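Local coordinates for protein globin (Geobacter sulfurreducens, PDB 2W31) that binds heme b through two axial histidines as the globin domain of a globin-coupled sensor, and probably binds oxygen, at residues 11-24 and 130-144. Numbering follows the deposited sequence.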
# COMPACT_ATOMS: atom_id res chain seq x y z
N TYR A 11 -11.54 2.84 6.27
CA TYR A 11 -11.19 1.92 5.18
C TYR A 11 -12.37 1.11 4.65
O TYR A 11 -12.20 0.30 3.75
CB TYR A 11 -10.09 0.94 5.66
CG TYR A 11 -8.71 1.56 5.76
CD1 TYR A 11 -7.89 1.65 4.62
CD2 TYR A 11 -8.22 2.06 6.95
CE1 TYR A 11 -6.61 2.21 4.67
CE2 TYR A 11 -6.94 2.62 7.02
CZ TYR A 11 -6.16 2.73 5.87
OH TYR A 11 -4.87 3.27 5.96
N ARG A 12 -13.56 1.34 5.22
CA ARG A 12 -14.74 0.53 4.93
C ARG A 12 -14.45 -0.98 5.07
O ARG A 12 -14.80 -1.80 4.23
CB ARG A 12 -15.33 0.87 3.56
CG ARG A 12 -15.82 2.32 3.52
CD ARG A 12 -16.47 2.69 2.20
NE ARG A 12 -16.71 4.14 2.14
CZ ARG A 12 -17.17 4.75 1.06
NH1 ARG A 12 -17.45 4.05 -0.04
NH2 ARG A 12 -17.35 6.07 1.09
N PHE A 13 -13.77 -1.32 6.15
CA PHE A 13 -13.46 -2.72 6.49
C PHE A 13 -14.61 -3.21 7.36
O PHE A 13 -14.84 -2.66 8.44
CB PHE A 13 -12.14 -2.76 7.24
CG PHE A 13 -11.67 -4.19 7.58
CD1 PHE A 13 -10.72 -4.83 6.81
CD2 PHE A 13 -12.21 -4.87 8.69
CE1 PHE A 13 -10.27 -6.12 7.12
CE2 PHE A 13 -11.75 -6.19 9.01
CZ PHE A 13 -10.78 -6.80 8.21
N THR A 14 -15.28 -4.25 6.92
CA THR A 14 -16.46 -4.76 7.64
C THR A 14 -16.34 -6.21 8.02
O THR A 14 -15.36 -6.87 7.68
CB THR A 14 -17.70 -4.70 6.76
OG1 THR A 14 -17.54 -5.57 5.63
CG2 THR A 14 -17.94 -3.26 6.28
N ASP A 15 -17.37 -6.74 8.71
CA ASP A 15 -17.35 -8.17 9.04
C ASP A 15 -17.23 -9.06 7.80
O ASP A 15 -16.63 -10.13 7.87
CB ASP A 15 -18.59 -8.56 9.84
CG ASP A 15 -18.64 -7.87 11.20
OD1 ASP A 15 -17.57 -7.75 11.84
OD2 ASP A 15 -19.75 -7.46 11.63
N GLU A 16 -17.77 -8.61 6.66
CA GLU A 16 -17.57 -9.37 5.43
C GLU A 16 -16.09 -9.48 5.07
O GLU A 16 -15.65 -10.53 4.63
CB GLU A 16 -18.30 -8.78 4.22
CG GLU A 16 -18.63 -9.91 3.20
CD GLU A 16 -18.66 -9.54 1.70
OE1 GLU A 16 -18.77 -8.35 1.33
OE2 GLU A 16 -18.58 -10.50 0.89
N ASP A 17 -15.33 -8.38 5.20
CA ASP A 17 -13.91 -8.47 4.93
C ASP A 17 -13.23 -9.44 5.91
O ASP A 17 -12.36 -10.20 5.53
CB ASP A 17 -13.25 -7.10 5.04
CG ASP A 17 -13.73 -6.14 3.99
OD1 ASP A 17 -13.40 -6.34 2.81
OD2 ASP A 17 -14.41 -5.16 4.36
N ALA A 18 -13.60 -9.37 7.19
CA ALA A 18 -12.98 -10.29 8.18
C ALA A 18 -13.28 -11.74 7.82
O ALA A 18 -12.39 -12.60 7.90
CB ALA A 18 -13.44 -9.98 9.61
N GLU A 19 -14.53 -12.02 7.41
CA GLU A 19 -14.91 -13.38 6.98
C GLU A 19 -14.11 -13.84 5.76
O GLU A 19 -13.64 -14.99 5.69
CB GLU A 19 -16.42 -13.45 6.73
CG GLU A 19 -17.22 -13.40 8.05
CD GLU A 19 -18.68 -12.98 7.89
OE1 GLU A 19 -19.24 -13.09 6.78
OE2 GLU A 19 -19.27 -12.51 8.91
N LEU A 20 -13.86 -12.92 4.82
CA LEU A 20 -13.10 -13.30 3.65
C LEU A 20 -11.65 -13.58 3.99
O LEU A 20 -11.05 -14.55 3.47
CB LEU A 20 -13.21 -12.23 2.57
CG LEU A 20 -14.58 -12.10 1.91
CD1 LEU A 20 -14.72 -10.71 1.23
CD2 LEU A 20 -14.77 -13.29 0.96
N LEU A 21 -11.06 -12.75 4.87
CA LEU A 21 -9.69 -13.04 5.32
C LEU A 21 -9.64 -14.42 6.02
O LEU A 21 -8.70 -15.20 5.80
CB LEU A 21 -9.19 -11.96 6.27
CG LEU A 21 -9.01 -10.59 5.61
CD1 LEU A 21 -8.63 -9.60 6.70
CD2 LEU A 21 -7.92 -10.64 4.53
N GLY A 22 -10.64 -14.72 6.87
CA GLY A 22 -10.68 -16.06 7.49
C GLY A 22 -10.73 -17.17 6.45
O GLY A 22 -10.10 -18.24 6.65
N SER A 23 -11.50 -16.96 5.37
CA SER A 23 -11.62 -17.96 4.30
C SER A 23 -10.29 -18.19 3.59
O SER A 23 -10.09 -19.25 2.98
CB SER A 23 -12.73 -17.57 3.30
OG SER A 23 -12.24 -16.63 2.37
N LEU A 24 -9.39 -17.20 3.63
CA LEU A 24 -8.04 -17.35 3.06
C LEU A 24 -7.01 -17.97 4.00
O LEU A 24 -5.88 -18.25 3.59
CB LEU A 24 -7.53 -15.97 2.56
CG LEU A 24 -8.31 -15.38 1.40
CD1 LEU A 24 -7.96 -13.88 1.31
CD2 LEU A 24 -7.96 -16.07 0.06
N GLN A 130 -13.41 -9.54 -4.39
CA GLN A 130 -13.73 -9.41 -2.97
C GLN A 130 -12.57 -9.80 -2.06
O GLN A 130 -12.31 -9.10 -1.06
CB GLN A 130 -14.99 -10.23 -2.63
CG GLN A 130 -16.29 -9.60 -3.12
CD GLN A 130 -17.51 -10.44 -2.68
OE1 GLN A 130 -17.39 -11.31 -1.83
NE2 GLN A 130 -18.69 -10.17 -3.28
N ARG A 131 -11.86 -10.88 -2.40
CA ARG A 131 -10.69 -11.32 -1.61
C ARG A 131 -9.51 -10.35 -1.75
O ARG A 131 -8.88 -10.01 -0.74
CB ARG A 131 -10.29 -12.75 -1.99
CG ARG A 131 -11.29 -13.77 -1.42
CD ARG A 131 -11.34 -15.09 -2.20
NE ARG A 131 -12.34 -15.98 -1.60
CZ ARG A 131 -13.66 -15.84 -1.71
NH1 ARG A 131 -14.19 -14.85 -2.43
NH2 ARG A 131 -14.48 -16.70 -1.07
N ARG A 132 -9.28 -9.85 -2.97
CA ARG A 132 -8.24 -8.84 -3.16
C ARG A 132 -8.57 -7.59 -2.35
O ARG A 132 -7.67 -7.00 -1.71
CB ARG A 132 -8.06 -8.50 -4.65
CG ARG A 132 -6.80 -7.68 -4.94
CD ARG A 132 -6.71 -7.27 -6.40
NE ARG A 132 -7.87 -6.49 -6.84
CZ ARG A 132 -8.74 -6.89 -7.78
NH1 ARG A 132 -8.59 -8.04 -8.40
NH2 ARG A 132 -9.77 -6.11 -8.10
N GLU A 133 -9.85 -7.14 -2.40
CA GLU A 133 -10.19 -5.92 -1.66
C GLU A 133 -9.96 -6.08 -0.14
O GLU A 133 -9.45 -5.17 0.50
CB GLU A 133 -11.63 -5.47 -1.94
CG GLU A 133 -11.83 -4.87 -3.38
CD GLU A 133 -13.29 -4.66 -3.77
OE1 GLU A 133 -14.18 -5.30 -3.17
OE2 GLU A 133 -13.53 -3.92 -4.75
N ALA A 134 -10.30 -7.26 0.42
CA ALA A 134 -10.12 -7.49 1.86
C ALA A 134 -8.62 -7.47 2.21
O ALA A 134 -8.21 -6.90 3.24
CB ALA A 134 -10.75 -8.86 2.26
N VAL A 135 -7.80 -8.15 1.40
CA VAL A 135 -6.34 -8.24 1.66
C VAL A 135 -5.72 -6.84 1.54
O VAL A 135 -4.90 -6.44 2.38
CB VAL A 135 -5.66 -9.20 0.68
CG1 VAL A 135 -4.15 -8.98 0.63
CG2 VAL A 135 -6.01 -10.64 1.07
N GLU A 136 -6.10 -6.09 0.50
CA GLU A 136 -5.53 -4.72 0.40
C GLU A 136 -5.87 -3.85 1.59
O GLU A 136 -5.02 -3.07 2.06
CB GLU A 136 -5.92 -4.04 -0.90
CG GLU A 136 -5.43 -4.72 -2.16
CD GLU A 136 -4.02 -4.41 -2.55
OE1 GLU A 136 -3.09 -4.39 -1.71
OE2 GLU A 136 -3.81 -4.24 -3.78
N LYS A 137 -7.10 -3.96 2.12
CA LYS A 137 -7.46 -3.22 3.32
C LYS A 137 -6.61 -3.63 4.54
O LYS A 137 -6.07 -2.79 5.23
CB LYS A 137 -8.95 -3.39 3.64
CG LYS A 137 -9.88 -2.67 2.69
CD LYS A 137 -11.30 -3.02 3.04
CE LYS A 137 -12.21 -2.92 1.83
NZ LYS A 137 -13.59 -3.44 2.05
N ILE A 138 -6.49 -4.92 4.81
CA ILE A 138 -5.72 -5.31 6.01
C ILE A 138 -4.24 -4.95 5.89
O ILE A 138 -3.62 -4.49 6.86
CB ILE A 138 -5.99 -6.78 6.43
CG1 ILE A 138 -5.61 -6.98 7.91
CG2 ILE A 138 -5.29 -7.83 5.53
CD1 ILE A 138 -6.44 -6.16 8.86
N LEU A 139 -3.67 -5.13 4.71
CA LEU A 139 -2.23 -4.75 4.52
C LEU A 139 -2.09 -3.24 4.70
O LEU A 139 -1.15 -2.77 5.37
CB LEU A 139 -1.69 -5.17 3.14
CG LEU A 139 -1.67 -6.68 2.93
CD1 LEU A 139 -1.20 -6.95 1.51
CD2 LEU A 139 -0.75 -7.31 3.92
N ASP A 140 -3.00 -2.46 4.09
CA ASP A 140 -2.91 -0.98 4.21
C ASP A 140 -3.13 -0.51 5.65
O ASP A 140 -2.46 0.44 6.08
CB ASP A 140 -3.85 -0.28 3.20
CG ASP A 140 -3.29 -0.30 1.77
OD1 ASP A 140 -2.16 -0.81 1.55
OD2 ASP A 140 -4.02 0.20 0.88
N ILE A 141 -4.03 -1.17 6.39
CA ILE A 141 -4.22 -0.86 7.81
C ILE A 141 -2.94 -1.15 8.59
O ILE A 141 -2.49 -0.32 9.39
CB ILE A 141 -5.44 -1.62 8.39
CG1 ILE A 141 -6.73 -1.04 7.82
CG2 ILE A 141 -5.41 -1.63 9.96
CD1 ILE A 141 -8.02 -1.88 8.01
N ASN A 142 -2.31 -2.31 8.33
CA ASN A 142 -1.04 -2.65 8.99
C ASN A 142 0.04 -1.59 8.74
O ASN A 142 0.71 -1.11 9.65
CB ASN A 142 -0.58 -4.05 8.58
CG ASN A 142 -1.22 -5.15 9.42
OD1 ASN A 142 -0.50 -5.83 10.19
ND2 ASN A 142 -2.52 -5.32 9.32
N LEU A 143 0.20 -1.23 7.46
CA LEU A 143 1.22 -0.25 7.09
C LEU A 143 0.91 1.13 7.70
O LEU A 143 1.83 1.85 8.15
CB LEU A 143 1.25 -0.15 5.54
CG LEU A 143 2.26 0.85 4.96
CD1 LEU A 143 3.70 0.54 5.38
CD2 LEU A 143 2.13 0.85 3.43
N ASP A 144 -0.36 1.48 7.77
CA ASP A 144 -0.81 2.78 8.32
C ASP A 144 -0.39 2.85 9.80
O ASP A 144 0.29 3.81 10.25
CB ASP A 144 -2.33 2.84 8.14
CG ASP A 144 -3.00 4.16 8.62
OD1 ASP A 144 -2.36 5.00 9.34
OD2 ASP A 144 -4.20 4.34 8.27
O HOH W 1 -14.06 -7.45 0.25
O HOH W 2 -11.65 -18.17 0.06
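A nearly perpendicular helix packing, away from the heme, sets Asp17, Leu20 and Leu21 of helix 15-23 against the last modelled helix, 125-151, and Tyr11, ahead of the turn, extends it along that helix. The axes of helix 15-23 and helix 130-144 approach to 8.9 Å at a crossing angle of -100°. CA of Asp17 comes within 5.0 Å of CA of Ala134, a spacing that suits alanine, whose methyl lies against Asp17, Leu20 and Leu21. The branches of Leu21 divide the apolar work: CD1 meets CB of Ile138 at 3.9 Å, while CD2 reaches Ala134 and Val135. Leu20 lays CD2 over one face of the Arg131 guanidinium, 3.8 Å from NH1, which bonds to the carbonyl of Glu127; a water joins NE of Arg131 to Ser23.

Lys137 lies extended beyond CG, its CB at the edge of the Phe13 ring. Its NZ bonds Arg12 O at 3.0 Å, from above the carbonyl plane, and lies 3.0 Å from both OD1 and OD2 of Asp17, in a salt bridge whose two hydrogen bonds are each weak. OD2 uses its anti lone pair to accept from Thr14 N at the N-cap position; a second water donates to Asp17 OD1 and Gln130 O.

CG anti to the carbonyl carbon (chi1 -76°) carries the Tyr11 ring along helix 125-151, with Ile141 CG1 over one face, a CH-pi contact 3.8 Å from the centroid. Its OH donates to Asp144 OD2, although that oxygen is less surely placed. A phenylalanine here would probably keep the Ile141 packing but cost the buried Asp144 carboxylate this hydroxyl donor. The Asp17 carboxylate, held by lysine, backbone N-H and water, is thus likely to favour its charged form.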